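Local coordinates for protein restriction endonuclease (Mycobacterium sp., PDB 4F0Q) that cleaves DNA as a tetrameric, cytosine-methylation-dependent restriction endonuclease, probably using magnesium as its catalytic metal, at residues A[268-274]-A[390-396]; A[292-296]-A[434-438]; A[335-339]-A[450-456]; A[106-110]-A[260-265]. All blocks are in the same frame, centred on the assembly; numbering follows the deposited sequence.

Contact 1: A[268-274]-A[390-396]; sequences VQSSKEQ and SFSRQAQ
Two glutamines, Q274 and Q396, each bind the backbone of the facing segment through a pair of amide hydrogen bonds, joining the linker that enters the nuclease domain to that domain's strand-to-helix turn at 390-396. Q274 OE1 accepts from F391 N at 2.9 Å, nearly straight at 171°, and Q274 NE2 donates to F391 O at 3.0 Å, in the carbonyl plane on a lone pair. The reciprocal pair runs from Q269 N to Q396 OE1 (3.1 Å) and from Q396 NE2 to Q269 O (2.8 Å). Q269 O also receives Q274 NE2, which sits above its carbonyl plane, so one carbonyl oxygen accepts from both amides. Extension beyond CG (chi2 178° in Q274) carries that amide to the edge of the F391 ring, nearly coplanar with it; OE1 lies 3.4 Å from F391 CD2. At the outer end, V268 CG1 packs against R393 CG at 3.6 Å. Helix 271-274 starts in a capping box of S270 and E273, while S392, N-cap of helix 393-401, accepts a weak capping bond from A395 N. Beyond the contact, strand 390-391 pairs with strand 364-365, and F391 rests on V370 of helix 367-374 and meets Y385 edge-to-face.

Contact 2: A[292-296]-A[434-438]; sequences FYDGR and LASTV
F292 turns its ring toward helix 430-440 by placing CG opposite its own backbone nitrogen (chi1 -174°), and T437 holds OG1 between its N and carbonyl carbon (chi1 62°), which directs the hydroxyl at Y293. F292, the last residue of helix 281-292, and Y293 just after it thereby meet one side of helix 430-440 through L434, T437 and V438. L434 lies over a face of the F292 ring: CD1 stands 3.9 Å from the ring centroid and 17° off the normal, a CH-pi contact, and CB touches CE2 at 3.7 Å. V438 CG2 comes instead to the ring edge, 3.5 Å from F292 CZ. On the face opposite L434, R296 NH1 sits above the rim of the same ring while donating to F292 O at 2.7 Å, with the oxygen in the guanidinium plane. That bond holds the guanidinium against the ring, and R296 CD also reaches V438 CG2 at 3.7 Å. The Y293 ring presents its edge to the helix. L434 CD2 packs on CE2 at 3.6 Å, and the phenol oxygen points at T437 OG1, which in turn points at L434 O. The modelled order is phenol to hydroxyl to carbonyl, but both oxygen-oxygen separations are so short that the geometry is doubtful. L303 of helix 297-314 backs both Y293 and T437. The chemistry implies a largely apolar junction, in which the two buried hydroxyls probably satisfy each other and L434 O, although the modelled lengths cannot be relied on.

Contact 3: A[335-339]-A[450-456]; sequences FIGRI and PEEVISL
R338, V453 and I336 bury the most surface where the C-terminal 3-10 turn lies against the strand 335-342. V453 is central to the apolar part: its CB meets I336 CG2 at 3.8 Å, its CG1 meets R338 CB at 3.9 Å, and both its methyls touch G337 O, CG1 at 3.6 Å. I336 extends the apolar patch toward P450, with CD1 set 3.8 Å from P450 CB. R338 passes across V453 at a slant. Its chain is extended at first and then bends at chi3 (69°), which brings CD to 3.4 Å from V453 O and lays the guanidinium at the carbonyl-bearing end of the turn. There I454 O lies at the guanidinium edge beside NH1, too close and too poorly angled to count as a sound bond. A firmer link is a water that accepts from R338 NH2 at 2.8 Å and donates to L456 O at 2.8 Å, tying the arginine to the last residue of the chain. Strand 335-342 lies between strands 319-324 and 347-357 in a mixed sheet consistent with a PD-(D/E)XK nuclease core. W323 and V351 from these neighbours also touch V453, P450 rests on W381 of strand 381-387, and Q403 of the second subunit packs on I454.

Contact 4: A[106-110]-A[260-265]; sequences DLDHG and RRRVLA
R261 threads past the tip of a beta hairpin, the type I turn D106-H109, followed by G110, between antiparallel strands 104-106 and 111-115. CG stands opposite the backbone nitrogen (chi1 179°), and the extended chain carries each atom along the turn. CB lies 4.1 Å from G110 CA; CG and then CD pass L107 O, CD at 4.0 Å. The guanidinium then turns its edge to that oxygen, and NH1 donates to L107 O at 2.6 Å in a weak bond, bent to 121°. NH1 also reaches a water that donates to D108 OD1, a bridge between arginine and aspartate, whose charged atoms do not touch; its NH1-water leg is modelled short. NH2 forms a salt bridge with D217, and V263 CG2 lies over one face of the group, toward the rim. The polar end of D108 has its own partner, R193 of the fourth subunit, through OD2. Beside it a single clear backbone bond joins the segments: V263 N donates to D108 O at 2.9 Å. R260 packs its CG 3.3 Å from G110 O, while its guanidinium pairs with E185. Residues V263 and L264 join a strand of the fourth subunit in a parallel ladder, so the linker continues the sheet across the interface. D108 O takes a second, softer contact, a CA-H...O interaction in which R262 CA lies 3.5 Å away.

In the fold
From the N terminus, the chain first closes contact 4, where the linker strand at 260-265 returns to the hairpin tip at 106-110, within the N-terminal part and against the fourth subunit. Contact 1 opens directly afterwards, at 268-274, so contact 4 is in series with the other three. Those three cross one another: their first segments open in the order 1, 2, 3 and their second segments close in the same order, at 390-396, 434-438 and 450-456. Together they tie the linker, the helix junction near 292-296 and the central sheet to the last seventy or so residues. Contacts 2 and 3, with centres about 24 Å apart, lie on the same side of the chain's centre; contacts 3 and 4 both touch the second subunit.

Contact 1: A[268-274]-A[390-396]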
loop_
_atom_site.group_PDB
_atom_site.type_symbol
_atom_site.label_atom_id
_atom_site.label_comp_id
_atom_site.label_asym_id
_atom_site.label_seq_id
_atom_site.Cartn_x
_atom_site.Cartn_y
_atom_site.Cartn_z
ATOM N N VAL A 268 -1.124 -18.991 -8.654
ATOM C CA VAL A 268 -2.131 -19.793 -7.971
ATOM C C VAL A 268 -1.505 -21.038 -7.351
ATOM O O VAL A 268 -1.028 -21.923 -8.060
ATOM C CB VAL A 268 -3.256 -20.221 -8.928
ATOM C CG1 VAL A 268 -4.221 -21.159 -8.224
ATOM C CG2 VAL A 268 -3.985 -19.000 -9.470
ATOM N N GLN A 269 -1.508 -21.098 -6.025
ATOM C CA GLN A 269 -0.966 -22.248 -5.317
ATOM C C GLN A 269 -2.067 -23.243 -4.980
ATOM O O GLN A 269 -3.180 -22.854 -4.631
ATOM C CB GLN A 269 -0.258 -21.809 -4.034
ATOM C CG GLN A 269 0.894 -20.846 -4.256
ATOM C CD GLN A 269 1.678 -20.580 -2.989
ATOM O OE1 GLN A 269 1.482 -21.246 -1.973
ATOM N NE2 GLN A 269 2.572 -19.600 -3.041
ATOM N N SER A 270 -1.750 -24.528 -5.089
ATOM C CA SER A 270 -2.694 -25.571 -4.717
ATOM C C SER A 270 -2.826 -25.612 -3.202
ATOM O O SER A 270 -2.085 -24.935 -2.489
ATOM C CB SER A 270 -2.227 -26.930 -5.242
ATOM O OG SER A 270 -0.990 -27.304 -4.660
ATOM N N SER A 271 -3.774 -26.404 -2.710
ATOM C CA SER A 271 -3.947 -26.561 -1.274
ATOM C C SER A 271 -2.728 -27.245 -0.667
ATOM O O SER A 271 -2.357 -26.973 0.472
ATOM C CB SER A 271 -5.216 -27.355 -0.960
ATOM O OG SER A 271 -6.374 -26.651 -1.374
ATOM N N LYS A 272 -2.100 -28.124 -1.444
ATOM C CA LYS A 272 -0.933 -28.864 -0.974
ATOM C C LYS A 272 0.295 -27.967 -0.854
ATOM O O LYS A 272 1.129 -28.155 0.032
ATOM C CB LYS A 272 -0.637 -30.049 -1.899
ATOM C CG LYS A 272 0.463 -30.968 -1.387
ATOM C CD LYS A 272 0.537 -32.263 -2.180
ATOM C CE LYS A 272 0.979 -32.018 -3.613
ATOM N NZ LYS A 272 1.142 -33.294 -4.364
ATOM N N GLU A 273 0.400 -26.989 -1.747
ATOM C CA GLU A 273 1.523 -26.060 -1.734
ATOM C C GLU A 273 1.453 -25.101 -0.548
ATOM O O GLU A 273 2.471 -24.784 0.064
ATOM C CB GLU A 273 1.588 -25.278 -3.046
ATOM C CG GLU A 273 2.010 -26.116 -4.240
ATOM C CD GLU A 273 1.859 -25.374 -5.554
ATOM O OE1 GLU A 273 0.708 -25.082 -5.941
ATOM O OE2 GLU A 273 2.890 -25.082 -6.195
ATOM N N GLN A 274 0.247 -24.644 -0.229
ATOM C CA GLN A 274 0.050 -23.713 0.876
ATOM C C GLN A 274 0.242 -24.406 2.222
ATOM O O GLN A 274 0.558 -23.765 3.224
ATOM C CB GLN A 274 -1.340 -23.083 0.803
ATOM C CG GLN A 274 -1.636 -22.392 -0.514
ATOM C CD GLN A 274 -3.041 -21.827 -0.567
ATOM O OE1 GLN A 274 -3.449 -21.066 0.309
ATOM N NE2 GLN A 274 -3.792 -22.206 -1.594
ATOM N N SER A 390 -6.051 -23.462 3.837
ATOM C CA SER A 390 -5.597 -22.886 2.576
ATOM C C SER A 390 -6.658 -21.969 1.980
ATOM O O SER A 390 -7.790 -21.920 2.458
ATOM C CB SER A 390 -5.253 -23.993 1.577
ATOM O OG SER A 390 -4.230 -24.834 2.076
ATOM N N PHE A 391 -6.281 -21.239 0.937
ATOM C CA PHE A 391 -7.230 -20.417 0.200
ATOM C C PHE A 391 -7.623 -21.134 -1.084
ATOM O O PHE A 391 -6.771 -21.693 -1.776
ATOM C CB PHE A 391 -6.629 -19.044 -0.119
ATOM C CG PHE A 391 -6.230 -18.260 1.100
ATOM C CD1 PHE A 391 -7.163 -17.504 1.790
ATOM C CD2 PHE A 391 -4.921 -18.277 1.554
ATOM C CE1 PHE A 391 -6.800 -16.781 2.912
ATOM C CE2 PHE A 391 -4.552 -17.557 2.676
ATOM C CZ PHE A 391 -5.494 -16.808 3.355
ATOM N N SER A 392 -8.916 -21.123 -1.394
ATOM C CA SER A 392 -9.431 -21.804 -2.577
ATOM C C SER A 392 -8.837 -21.223 -3.853
ATOM O O SER A 392 -8.349 -20.093 -3.862
ATOM C CB SER A 392 -10.957 -21.722 -2.623
ATOM O OG SER A 392 -11.391 -20.377 -2.712
ATOM N N ARG A 393 -8.880 -22.005 -4.927
ATOM C CA ARG A 393 -8.321 -21.576 -6.200
ATOM C C ARG A 393 -9.052 -20.350 -6.733
ATOM O O ARG A 393 -8.432 -19.421 -7.252
ATOM C CB ARG A 393 -8.379 -22.708 -7.226
ATOM C CG ARG A 393 -7.622 -22.401 -8.503
ATOM C CD ARG A 393 -7.589 -23.588 -9.447
ATOM N NE ARG A 393 -6.574 -23.411 -10.481
ATOM C CZ ARG A 393 -6.768 -22.750 -11.617
ATOM N NH1 ARG A 393 -7.947 -22.198 -11.872
ATOM N NH2 ARG A 393 -5.783 -22.640 -12.498
ATOM N N GLN A 394 -10.374 -20.349 -6.590
ATOM C CA GLN A 394 -11.197 -19.253 -7.082
ATOM C C GLN A 394 -10.904 -17.955 -6.335
ATOM O O GLN A 394 -10.919 -16.874 -6.925
ATOM C CB GLN A 394 -12.682 -19.606 -6.977
ATOM C CG GLN A 394 -13.602 -18.612 -7.666
ATOM C CD GLN A 394 -13.301 -18.464 -9.146
ATOM O OE1 GLN A 394 -12.883 -19.416 -9.807
ATOM N NE2 GLN A 394 -13.508 -17.264 -9.675
ATOM N N ALA A 395 -10.631 -18.069 -5.038
ATOM C CA ALA A 395 -10.279 -16.910 -4.225
ATOM C C ALA A 395 -9.007 -16.254 -4.751
ATOM O O ALA A 395 -8.973 -15.047 -4.996
ATOM C CB ALA A 395 -10.104 -17.319 -2.771
ATOM N N GLN A 396 -7.969 -17.065 -4.930
ATOM C CA GLN A 396 -6.691 -16.589 -5.444
ATOM C C GLN A 396 -6.841 -16.003 -6.844
ATOM O O GLN A 396 -6.230 -14.984 -7.166
ATOM C CB GLN A 396 -5.670 -17.726 -5.457
ATOM C CG GLN A 396 -5.510 -18.427 -4.118
ATOM C CD GLN A 396 -4.516 -19.570 -4.172
ATOM O OE1 GLN A 396 -3.310 -19.354 -4.276
ATOM N NE2 GLN A 396 -5.022 -20.796 -4.106
HETATM O O HOH W 1 -7.146 -24.307 -2.901
#

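Contact 2: A[292-296]-A[434-438]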
loop_
_atom_site.group_PDB
_atom_site.type_symbol
_atom_site.label_atom_id
_atom_site.label_comp_id
_atom_site.label_asym_id
_atom_site.label_seq_id
_atom_site.Cartn_x
_atom_site.Cartn_y
_atom_site.Cartn_z
ATOM N N PHE A 292 -5.329 -26.305 19.197
ATOM C CA PHE A 292 -5.313 -25.366 20.313
ATOM C C PHE A 292 -6.317 -24.236 20.109
ATOM O O PHE A 292 -7.132 -23.952 20.987
ATOM C CB PHE A 292 -3.909 -24.788 20.510
ATOM C CG PHE A 292 -3.778 -23.916 21.726
ATOM C CD1 PHE A 292 -3.614 -24.478 22.982
ATOM C CD2 PHE A 292 -3.812 -22.536 21.615
ATOM C CE1 PHE A 292 -3.491 -23.680 24.102
ATOM C CE2 PHE A 292 -3.688 -21.734 22.731
ATOM C CZ PHE A 292 -3.527 -22.308 23.977
ATOM N N TYR A 293 -6.254 -23.599 18.945
ATOM C CA TYR A 293 -7.091 -22.440 18.658
ATOM C C TYR A 293 -8.416 -22.805 18.001
ATOM O O TYR A 293 -9.080 -21.949 17.417
ATOM C CB TYR A 293 -6.336 -21.441 17.780
ATOM C CG TYR A 293 -5.162 -20.788 18.468
ATOM C CD1 TYR A 293 -5.354 -19.772 19.396
ATOM C CD2 TYR A 293 -3.862 -21.182 18.188
ATOM C CE1 TYR A 293 -4.283 -19.170 20.026
ATOM C CE2 TYR A 293 -2.788 -20.587 18.813
ATOM C CZ TYR A 293 -3.001 -19.581 19.728
ATOM O OH TYR A 293 -1.926 -18.988 20.348
ATOM N N ASP A 294 -8.798 -24.074 18.097
ATOM C CA ASP A 294 -10.073 -24.524 17.553
ATOM C C ASP A 294 -11.220 -23.904 18.340
ATOM O O ASP A 294 -12.277 -23.601 17.786
ATOM C CB ASP A 294 -10.167 -26.049 17.594
ATOM C CG ASP A 294 -11.354 -26.579 16.820
ATOM O OD1 ASP A 294 -11.818 -25.881 15.894
ATOM O OD2 ASP A 294 -11.823 -27.693 17.133
ATOM N N GLY A 295 -10.999 -23.712 19.637
ATOM C CA GLY A 295 -11.987 -23.095 20.502
ATOM C C GLY A 295 -11.498 -21.780 21.078
ATOM O O GLY A 295 -12.075 -21.254 22.028
ATOM N N ARG A 296 -10.425 -21.250 20.498
ATOM C CA ARG A 296 -9.859 -19.978 20.933
ATOM C C ARG A 296 -9.725 -19.018 19.754
ATOM O O ARG A 296 -8.664 -18.914 19.138
ATOM C CB ARG A 296 -8.501 -20.198 21.601
ATOM C CG ARG A 296 -8.562 -21.081 22.836
ATOM C CD ARG A 296 -7.183 -21.297 23.434
ATOM N NE ARG A 296 -7.241 -22.056 24.680
ATOM C CZ ARG A 296 -7.192 -23.382 24.751
ATOM N NH1 ARG A 296 -7.083 -24.104 23.645
ATOM N NH2 ARG A 296 -7.251 -23.988 25.930
ATOM N N LEU A 434 1.674 -19.547 22.890
ATOM C CA LEU A 434 0.239 -19.831 22.902
ATOM C C LEU A 434 -0.442 -19.272 24.155
ATOM O O LEU A 434 -1.475 -18.599 24.070
ATOM C CB LEU A 434 -0.031 -21.333 22.770
ATOM C CG LEU A 434 0.544 -22.051 21.544
ATOM C CD1 LEU A 434 -0.122 -23.406 21.350
ATOM C CD2 LEU A 434 0.424 -21.202 20.285
ATOM N N ALA A 435 0.152 -19.546 25.313
ATOM C CA ALA A 435 -0.362 -19.050 26.585
ATOM C C ALA A 435 -0.304 -17.530 26.643
ATOM O O ALA A 435 -1.157 -16.894 27.261
ATOM C CB ALA A 435 0.409 -19.657 27.748
ATOM N N SER A 436 0.709 -16.953 26.003
ATOM C CA SER A 436 0.784 -15.502 25.877
ATOM C C SER A 436 -0.438 -14.976 25.129
ATOM O O SER A 436 -1.082 -14.019 25.566
ATOM C CB SER A 436 2.065 -15.086 25.154
ATOM O OG SER A 436 2.097 -13.687 24.939
ATOM N N THR A 437 -0.759 -15.616 24.008
ATOM C CA THR A 437 -1.908 -15.212 23.200
ATOM C C THR A 437 -3.227 -15.382 23.951
ATOM O O THR A 437 -4.137 -14.562 23.815
ATOM C CB THR A 437 -1.982 -15.987 21.868
ATOM O OG1 THR A 437 -2.136 -17.388 22.130
ATOM C CG2 THR A 437 -0.720 -15.758 21.046
ATOM N N VAL A 438 -3.328 -16.448 24.740
ATOM C CA VAL A 438 -4.535 -16.695 25.525
ATOM C C VAL A 438 -4.695 -15.666 26.644
ATOM O O VAL A 438 -5.801 -15.196 26.919
ATOM C CB VAL A 438 -4.539 -18.119 26.123
ATOM C CG1 VAL A 438 -5.695 -18.298 27.096
ATOM C CG2 VAL A 438 -4.615 -19.150 25.019
#

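Contact 3: A[335-339]-A[450-456]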
loop_
_atom_site.group_PDB
_atom_site.type_symbol
_atom_site.label_atom_id
_atom_site.label_comp_id
_atom_site.label_asym_id
_atom_site.label_seq_id
_atom_site.Cartn_x
_atom_site.Cartn_y
_atom_site.Cartn_z
ATOM N N PHE A 335 -8.035 -7.568 13.311
ATOM C CA PHE A 335 -7.006 -6.721 13.913
ATOM C C PHE A 335 -6.508 -5.617 12.983
ATOM O O PHE A 335 -6.665 -5.693 11.766
ATOM C CB PHE A 335 -5.836 -7.558 14.448
ATOM C CG PHE A 335 -5.134 -8.378 13.401
ATOM C CD1 PHE A 335 -5.538 -9.676 13.134
ATOM C CD2 PHE A 335 -4.056 -7.862 12.702
ATOM C CE1 PHE A 335 -4.890 -10.438 12.179
ATOM C CE2 PHE A 335 -3.404 -8.618 11.745
ATOM C CZ PHE A 335 -3.822 -9.908 11.484
ATOM N N ILE A 336 -5.912 -4.590 13.578
ATOM C CA ILE A 336 -5.416 -3.437 12.840
ATOM C C ILE A 336 -3.935 -3.213 13.131
ATOM O O ILE A 336 -3.495 -3.333 14.276
ATOM C CB ILE A 336 -6.208 -2.159 13.206
ATOM C CG1 ILE A 336 -7.686 -2.326 12.855
ATOM C CG2 ILE A 336 -5.642 -0.941 12.491
ATOM C CD1 ILE A 336 -7.945 -2.459 11.372
ATOM N N GLY A 337 -3.175 -2.909 12.082
ATOM C CA GLY A 337 -1.772 -2.556 12.205
ATOM C C GLY A 337 -1.426 -1.426 11.254
ATOM O O GLY A 337 -2.315 -0.830 10.646
ATOM N N ARG A 338 -0.139 -1.128 11.114
ATOM C CA ARG A 338 0.289 -0.039 10.240
ATOM C C ARG A 338 1.707 -0.240 9.720
ATOM O O ARG A 338 2.595 -0.664 10.459
ATOM C CB ARG A 338 0.195 1.302 10.972
ATOM C CG ARG A 338 0.440 2.510 10.083
ATOM C CD ARG A 338 0.555 3.789 10.897
ATOM N NE ARG A 338 1.777 3.819 11.696
ATOM C CZ ARG A 338 2.155 4.850 12.444
ATOM N NH1 ARG A 338 1.407 5.943 12.498
ATOM N NH2 ARG A 338 3.284 4.790 13.137
ATOM N N ILE A 339 1.915 0.069 8.445
ATOM C CA ILE A 339 3.247 0.008 7.857
ATOM C C ILE A 339 3.682 1.392 7.392
ATOM O O ILE A 339 2.921 2.098 6.736
ATOM C CB ILE A 339 3.299 -0.964 6.661
ATOM C CG1 ILE A 339 2.884 -2.370 7.092
ATOM C CG2 ILE A 339 4.692 -0.989 6.045
ATOM C CD1 ILE A 339 2.890 -3.370 5.966
ATOM N N PRO A 450 -9.944 2.132 12.355
ATOM C CA PRO A 450 -8.678 1.710 11.745
ATOM C C PRO A 450 -7.780 2.899 11.412
ATOM O O PRO A 450 -6.573 2.837 11.641
ATOM C CB PRO A 450 -9.131 1.014 10.459
ATOM C CG PRO A 450 -10.492 0.507 10.775
ATOM C CD PRO A 450 -11.109 1.546 11.668
ATOM N N GLU A 451 -8.377 3.967 10.892
ATOM C CA GLU A 451 -7.650 5.184 10.539
ATOM C C GLU A 451 -6.807 5.705 11.703
ATOM O O GLU A 451 -5.674 6.158 11.514
ATOM C CB GLU A 451 -8.628 6.270 10.079
ATOM C CG GLU A 451 -9.433 5.923 8.828
ATOM C CD GLU A 451 -10.625 5.023 9.110
ATOM O OE1 GLU A 451 -10.803 4.608 10.274
ATOM O OE2 GLU A 451 -11.389 4.734 8.166
ATOM N N GLU A 452 -7.358 5.613 12.909
ATOM C CA GLU A 452 -6.684 6.088 14.114
ATOM C C GLU A 452 -5.318 5.432 14.335
ATOM O O GLU A 452 -4.509 5.931 15.119
ATOM C CB GLU A 452 -7.577 5.891 15.344
ATOM C CG GLU A 452 -8.905 6.634 15.272
ATOM C CD GLU A 452 -9.782 6.406 16.495
ATOM O OE1 GLU A 452 -9.275 6.529 17.631
ATOM O OE2 GLU A 452 -10.980 6.100 16.320
ATOM N N VAL A 453 -5.057 4.329 13.636
ATOM C CA VAL A 453 -3.767 3.650 13.742
ATOM C C VAL A 453 -2.630 4.545 13.245
ATOM O O VAL A 453 -1.460 4.295 13.535
ATOM C CB VAL A 453 -3.752 2.306 12.976
ATOM C CG1 VAL A 453 -3.419 2.526 11.507
ATOM C CG2 VAL A 453 -2.756 1.344 13.605
ATOM N N ILE A 454 -2.980 5.591 12.500
ATOM C CA ILE A 454 -1.987 6.555 12.041
ATOM C C ILE A 454 -1.405 7.328 13.226
ATOM O O ILE A 454 -0.243 7.736 13.209
ATOM C CB ILE A 454 -2.587 7.528 11.001
ATOM C CG1 ILE A 454 -3.087 6.752 9.781
ATOM C CG2 ILE A 454 -1.566 8.568 10.568
ATOM C CD1 ILE A 454 -3.713 7.624 8.716
ATOM N N SER A 455 -2.211 7.498 14.270
ATOM C CA SER A 455 -1.792 8.257 15.447
ATOM C C SER A 455 -0.856 7.470 16.366
ATOM O O SER A 455 -0.398 7.988 17.385
ATOM C CB SER A 455 -3.009 8.749 16.232
ATOM O OG SER A 455 -3.800 9.625 15.447
ATOM N N LEU A 456 -0.577 6.221 16.009
ATOM C CA LEU A 456 0.346 5.401 16.785
ATOM C C LEU A 456 1.792 5.680 16.390
ATOM O O LEU A 456 2.725 5.150 16.994
ATOM C CB LEU A 456 0.033 3.913 16.609
ATOM C CG LEU A 456 -1.311 3.422 17.143
ATOM C CD1 LEU A 456 -1.394 1.909 17.050
ATOM C CD2 LEU A 456 -1.524 3.886 18.573
HETATM O O HOH W 2 4.746 5.929 15.240
#

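Contact 4: A[106-110]-A[260-265]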
loop_
_atom_site.group_PDB
_atom_site.type_symbol
_atom_site.label_atom_id
_atom_site.label_comp_id
_atom_site.label_asym_id
_atom_site.label_seq_id
_atom_site.Cartn_x
_atom_site.Cartn_y
_atom_site.Cartn_z
ATOM N N ASP A 106 14.010 -18.536 -3.794
ATOM C CA ASP A 106 12.905 -18.024 -4.592
ATOM C C ASP A 106 13.437 -17.573 -5.947
ATOM O O ASP A 106 13.547 -16.377 -6.218
ATOM C CB ASP A 106 12.213 -16.865 -3.876
ATOM C CG ASP A 106 10.987 -16.373 -4.616
ATOM O OD1 ASP A 106 10.367 -17.176 -5.345
ATOM O OD2 ASP A 106 10.642 -15.183 -4.469
ATOM N N LEU A 107 13.768 -18.543 -6.794
ATOM C CA LEU A 107 14.411 -18.263 -8.072
ATOM C C LEU A 107 13.451 -17.668 -9.100
ATOM O O LEU A 107 13.880 -17.135 -10.123
ATOM C CB LEU A 107 15.071 -19.528 -8.622
ATOM C CG LEU A 107 16.114 -20.183 -7.711
ATOM C CD1 LEU A 107 16.744 -21.387 -8.390
ATOM C CD2 LEU A 107 17.179 -19.179 -7.296
ATOM N N ASP A 108 12.154 -17.760 -8.824
ATOM C CA ASP A 108 11.148 -17.165 -9.698
ATOM C C ASP A 108 11.165 -15.645 -9.598
ATOM O O ASP A 108 10.794 -14.947 -10.541
ATOM C CB ASP A 108 9.755 -17.700 -9.364
ATOM C CG ASP A 108 9.519 -19.091 -9.915
ATOM O OD1 ASP A 108 10.509 -19.785 -10.224
ATOM O OD2 ASP A 108 8.342 -19.488 -10.042
ATOM N N HIS A 109 11.598 -15.137 -8.448
ATOM C CA HIS A 109 11.697 -13.697 -8.239
ATOM C C HIS A 109 13.144 -13.269 -8.016
ATOM O O HIS A 109 13.410 -12.156 -7.564
ATOM C CB HIS A 109 10.821 -13.260 -7.065
ATOM C CG HIS A 109 9.369 -13.574 -7.247
ATOM N ND1 HIS A 109 8.817 -14.781 -6.877
ATOM C CD2 HIS A 109 8.356 -12.841 -7.767
ATOM C CE1 HIS A 109 7.526 -14.777 -7.158
ATOM N NE2 HIS A 109 7.222 -13.612 -7.699
ATOM N N GLY A 110 14.070 -14.168 -8.332
ATOM C CA GLY A 110 15.489 -13.865 -8.296
ATOM C C GLY A 110 16.044 -13.477 -6.940
ATOM O O GLY A 110 17.006 -12.714 -6.856
ATOM N N ARG A 260 17.198 -8.381 -11.386
ATOM C CA ARG A 260 16.865 -9.657 -10.763
ATOM C C ARG A 260 16.207 -10.609 -11.755
ATOM O O ARG A 260 15.428 -10.188 -12.610
ATOM C CB ARG A 260 15.949 -9.445 -9.557
ATOM C CG ARG A 260 16.595 -9.765 -8.221
ATOM C CD ARG A 260 15.605 -9.600 -7.083
ATOM N NE ARG A 260 15.225 -8.204 -6.886
ATOM C CZ ARG A 260 15.779 -7.403 -5.982
ATOM N NH1 ARG A 260 16.736 -7.863 -5.190
ATOM N NH2 ARG A 260 15.376 -6.145 -5.868
ATOM N N ARG A 261 16.528 -11.894 -11.634
ATOM C CA ARG A 261 15.938 -12.919 -12.488
ATOM C C ARG A 261 14.436 -13.039 -12.238
ATOM O O ARG A 261 13.985 -13.035 -11.094
ATOM C CB ARG A 261 16.621 -14.269 -12.256
ATOM C CG ARG A 261 16.060 -15.408 -13.097
ATOM C CD ARG A 261 16.806 -16.708 -12.839
ATOM N NE ARG A 261 16.317 -17.799 -13.677
ATOM C CZ ARG A 261 15.401 -18.685 -13.298
ATOM N NH1 ARG A 261 14.867 -18.611 -12.087
ATOM N NH2 ARG A 261 15.020 -19.645 -14.129
ATOM N N ARG A 262 13.668 -13.143 -13.318
ATOM C CA ARG A 262 12.218 -13.222 -13.221
ATOM C C ARG A 262 11.668 -14.375 -14.052
ATOM O O ARG A 262 12.013 -14.528 -15.223
ATOM C CB ARG A 262 11.585 -11.905 -13.676
ATOM C CG ARG A 262 10.072 -11.865 -13.570
ATOM C CD ARG A 262 9.613 -11.952 -12.123
ATOM N NE ARG A 262 8.204 -11.599 -11.982
ATOM C CZ ARG A 262 7.203 -12.467 -12.069
ATOM N NH1 ARG A 262 7.451 -13.749 -12.294
ATOM N NH2 ARG A 262 5.951 -12.052 -11.930
ATOM N N VAL A 263 10.815 -15.187 -13.437
ATOM C CA VAL A 263 10.146 -16.271 -14.145
ATOM C C VAL A 263 8.636 -16.096 -14.068
ATOM O O VAL A 263 8.056 -16.119 -12.983
ATOM C CB VAL A 263 10.522 -17.651 -13.572
ATOM C CG1 VAL A 263 9.704 -18.742 -14.241
ATOM C CG2 VAL A 263 12.008 -17.911 -13.750
ATOM N N LEU A 264 8.004 -15.912 -15.223
ATOM C CA LEU A 264 6.555 -15.758 -15.281
ATOM C C LEU A 264 5.857 -17.094 -15.052
ATOM O O LEU A 264 5.799 -17.939 -15.944
ATOM C CB LEU A 264 6.122 -15.151 -16.619
ATOM C CG LEU A 264 6.520 -13.694 -16.866
ATOM C CD1 LEU A 264 6.008 -13.212 -18.214
ATOM C CD2 LEU A 264 6.019 -12.797 -15.745
ATOM N N ALA A 265 5.333 -17.277 -13.844
ATOM C CA ALA A 265 4.651 -18.511 -13.485
ATOM C C ALA A 265 3.298 -18.217 -12.851
ATOM O O ALA A 265 3.028 -17.090 -12.436
ATOM C CB ALA A 265 5.510 -19.333 -12.541
HETATM O O HOH W 3 13.185 -20.280 -11.244
#